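Local coordinates for protein muramidase (Sodiomyces alcalophilus, PDB 6ZM8) that cleaves bacterial cell-wall peptidoglycan as a fungal family 25 muramidase (lysozyme), probably hydrolysing the beta-1,4 bonds between N-acetylmuramic acid and N-acetylglucosamine, at residues D24-I29 and Y176-Y181. Numbering follows the deposited sequence. Where two conformers were deposited one is given.
Sequences DRFVYI and YTFWQY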
loop_
_atom_site.group_PDB
_atom_site.type_symbol
_atom_site.label_atom_id
_atom_site.label_comp_id
_atom_site.label_asym_id
_atom_site.label_seq_id
_atom_site.Cartn_x
_atom_site.Cartn_y
_atom_site.Cartn_z
ATOM N N ASP A 24 -17.136 -0.972 -6.072
ATOM C CA ASP A 24 -15.852 -0.643 -5.473
ATOM C C ASP A 24 -15.929 0.747 -4.816
ATOM O O ASP A 24 -16.567 1.649 -5.331
ATOM C CB ASP A 24 -14.767 -0.677 -6.546
ATOM C CG ASP A 24 -14.653 -2.103 -7.094
ATOM O OD1 ASP A 24 -14.282 -2.982 -6.302
ATOM O OD2 ASP A 24 -14.941 -2.288 -8.302
ATOM N N ARG A 25 -15.212 0.880 -3.681
ATOM C CA ARG A 25 -15.287 2.115 -2.914
ATOM C C ARG A 25 -13.925 2.730 -2.595
ATOM O O ARG A 25 -13.871 3.894 -2.188
ATOM C CB ARG A 25 -16.095 1.920 -1.626
ATOM C CG ARG A 25 -17.567 1.582 -1.897
ATOM C CD ARG A 25 -18.344 2.794 -2.402
ATOM N NE ARG A 25 -19.748 2.490 -2.697
ATOM C CZ ARG A 25 -20.223 2.133 -3.877
ATOM N NH1 ARG A 25 -19.418 1.913 -4.907
ATOM N NH2 ARG A 25 -21.533 1.988 -4.016
ATOM N N PHE A 26 -12.851 1.958 -2.754
ATOM C CA PHE A 26 -11.515 2.508 -2.530
ATOM C C PHE A 26 -10.581 1.964 -3.609
ATOM O O PHE A 26 -10.814 0.912 -4.195
ATOM C CB PHE A 26 -10.991 2.193 -1.116
ATOM C CG PHE A 26 -10.728 0.726 -0.877
ATOM C CD1 PHE A 26 -9.482 0.170 -1.169
ATOM C CD2 PHE A 26 -11.754 -0.118 -0.418
ATOM C CE1 PHE A 26 -9.266 -1.194 -1.010
ATOM C CE2 PHE A 26 -11.532 -1.472 -0.267
ATOM C CZ PHE A 26 -10.302 -2.012 -0.551
ATOM N N VAL A 27 -9.495 2.717 -3.794
ATOM C CA VAL A 27 -8.465 2.325 -4.762
ATOM C C VAL A 27 -7.111 2.806 -4.229
ATOM O O VAL A 27 -6.992 3.920 -3.747
ATOM C CB VAL A 27 -8.791 2.860 -6.164
ATOM C CG1 VAL A 27 -8.836 4.385 -6.208
ATOM C CG2 VAL A 27 -7.820 2.305 -7.219
ATOM N N TYR A 28 -6.106 1.944 -4.394
ATOM C CA TYR A 28 -4.698 2.311 -4.214
ATOM C C TYR A 28 -4.032 2.401 -5.581
ATOM O O TYR A 28 -4.270 1.579 -6.462
ATOM C CB TYR A 28 -3.945 1.306 -3.318
ATOM C CG TYR A 28 -3.902 1.682 -1.860
ATOM C CD1 TYR A 28 -3.100 2.729 -1.438
ATOM C CD2 TYR A 28 -4.638 0.994 -0.904
ATOM C CE1 TYR A 28 -3.018 3.096 -0.092
ATOM C CE2 TYR A 28 -4.561 1.342 0.453
ATOM C CZ TYR A 28 -3.752 2.399 0.848
ATOM O OH TYR A 28 -3.734 2.711 2.184
ATOM N N ILE A 29 -3.159 3.404 -5.717
ATOM C CA ILE A 29 -2.600 3.786 -7.015
ATOM C C ILE A 29 -1.092 3.925 -6.860
ATOM O O ILE A 29 -0.612 4.644 -5.983
ATOM C CB ILE A 29 -3.213 5.117 -7.484
ATOM C CG1 ILE A 29 -4.736 4.988 -7.603
ATOM C CG2 ILE A 29 -2.598 5.554 -8.809
ATOM C CD1 ILE A 29 -5.454 6.321 -7.762
ATOM N N TYR A 176 -6.047 -8.475 9.144
ATOM C CA TYR A 176 -5.715 -7.657 7.990
ATOM C C TYR A 176 -6.611 -6.407 7.983
ATOM O O TYR A 176 -7.769 -6.472 8.408
ATOM C CB TYR A 176 -5.824 -8.416 6.652
ATOM C CG TYR A 176 -7.221 -8.715 6.107
ATOM C CD1 TYR A 176 -7.900 -7.766 5.368
ATOM C CD2 TYR A 176 -7.848 -9.955 6.264
ATOM C CE1 TYR A 176 -9.134 -8.015 4.800
ATOM C CE2 TYR A 176 -9.095 -10.217 5.726
ATOM C CZ TYR A 176 -9.736 -9.246 4.969
ATOM O OH TYR A 176 -10.947 -9.438 4.368
ATOM N N THR A 177 -6.081 -5.314 7.429
ATOM C CA THR A 177 -6.898 -4.159 7.092
ATOM C C THR A 177 -7.365 -4.242 5.645
ATOM O O THR A 177 -8.549 -4.031 5.346
ATOM C CB THR A 177 -6.140 -2.867 7.428
ATOM O OG1 THR A 177 -5.953 -2.810 8.849
ATOM C CG2 THR A 177 -6.915 -1.634 7.002
ATOM N N PHE A 178 -6.428 -4.548 4.731
ATOM C CA PHE A 178 -6.778 -4.851 3.346
ATOM C C PHE A 178 -6.214 -6.245 3.013
ATOM O O PHE A 178 -5.149 -6.616 3.500
ATOM C CB PHE A 178 -6.165 -3.825 2.378
ATOM C CG PHE A 178 -6.640 -2.406 2.610
ATOM C CD1 PHE A 178 -7.878 -1.991 2.140
ATOM C CD2 PHE A 178 -5.828 -1.495 3.281
ATOM C CE1 PHE A 178 -8.285 -0.672 2.308
ATOM C CE2 PHE A 178 -6.242 -0.189 3.461
ATOM C CZ PHE A 178 -7.472 0.227 2.964
ATOM N N TRP A 179 -6.911 -6.934 2.112
ATOM C CA TRP A 179 -6.472 -8.235 1.591
ATOM C C TRP A 179 -6.572 -8.172 0.073
ATOM O O TRP A 179 -7.667 -7.994 -0.484
ATOM C CB TRP A 179 -7.358 -9.363 2.141
ATOM C CG TRP A 179 -7.130 -10.707 1.507
ATOM C CD1 TRP A 179 -6.044 -11.193 0.840
ATOM C CD2 TRP A 179 -8.130 -11.751 1.469
ATOM N NE1 TRP A 179 -6.277 -12.467 0.412
ATOM C CE2 TRP A 179 -7.556 -12.831 0.754
ATOM C CE3 TRP A 179 -9.435 -11.880 1.950
ATOM C CZ2 TRP A 179 -8.264 -13.996 0.456
ATOM C CZ3 TRP A 179 -10.135 -13.019 1.673
ATOM C CH2 TRP A 179 -9.553 -14.060 0.924
ATOM N N GLN A 180 -5.415 -8.275 -0.591
ATOM C CA GLN A 180 -5.347 -8.366 -2.050
ATOM C C GLN A 180 -5.517 -9.855 -2.405
ATOM O O GLN A 180 -4.642 -10.667 -2.128
ATOM C CB GLN A 180 -4.014 -7.851 -2.566
ATOM C CG GLN A 180 -4.062 -7.563 -4.067
ATOM C CD GLN A 180 -2.672 -7.177 -4.530
ATOM O OE1 GLN A 180 -1.766 -8.037 -4.541
ATOM N NE2 GLN A 180 -2.457 -5.915 -4.830
ATOM N N TYR A 181 -6.673 -10.167 -2.999
ATOM C CA TYR A 181 -7.102 -11.555 -3.150
ATOM C C TYR A 181 -7.102 -12.041 -4.605
ATOM O O TYR A 181 -7.253 -13.236 -4.818
ATOM C CB TYR A 181 -8.450 -11.810 -2.459
ATOM C CG TYR A 181 -9.614 -11.085 -3.083
ATOM C CD1 TYR A 181 -9.896 -9.750 -2.772
ATOM C CD2 TYR A 181 -10.453 -11.729 -3.978
ATOM C CE1 TYR A 181 -10.970 -9.084 -3.360
ATOM C CE2 TYR A 181 -11.524 -11.082 -4.559
ATOM C CZ TYR A 181 -11.770 -9.745 -4.271
ATOM O OH TYR A 181 -12.814 -9.134 -4.907
#
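Tyr28 OH is hydrogen-bonded to the backbone O of Pro91, which holds the hydroxyl end of a ring that meets Phe178. The same OH lies 4.0 Å from Phe178 CE2. The closer touch is made by Tyr28 CE2, which is 3.8 Å from Phe178 CE2. Here the edge of Tyr28 points at one face of Phe178. The pair is edge-to-face (T-shaped), with planes at 87°. Trp158 stacks on the Tyr28 ring.

Phe26 meets Phe178 differently. Its CE1 comes within 3.5 Å of Phe178 CE1, which sits over one face of Phe26 near the rim. The planes are inclined at 49°, an oblique pairing, and the side chains slide past each other in opposite directions. Phe26 CG lies between its backbone N and carbonyl carbon (chi1 67°), a torsion that places one ring face against Phe178 CE1. Phe194 also touches Phe26. An alanine in place of Phe178 would probably leave a gap beside Phe26 and Tyr28 and take from the Tyr28 edge the aromatic face it points at.

The three buried rings form an aromatic cluster between non-adjacent strands. They pack in the interior near the N-terminal ends of strands 26-33 and 178-182, within the core of the modified TIM-barrel fold of glycoside hydrolase family 25.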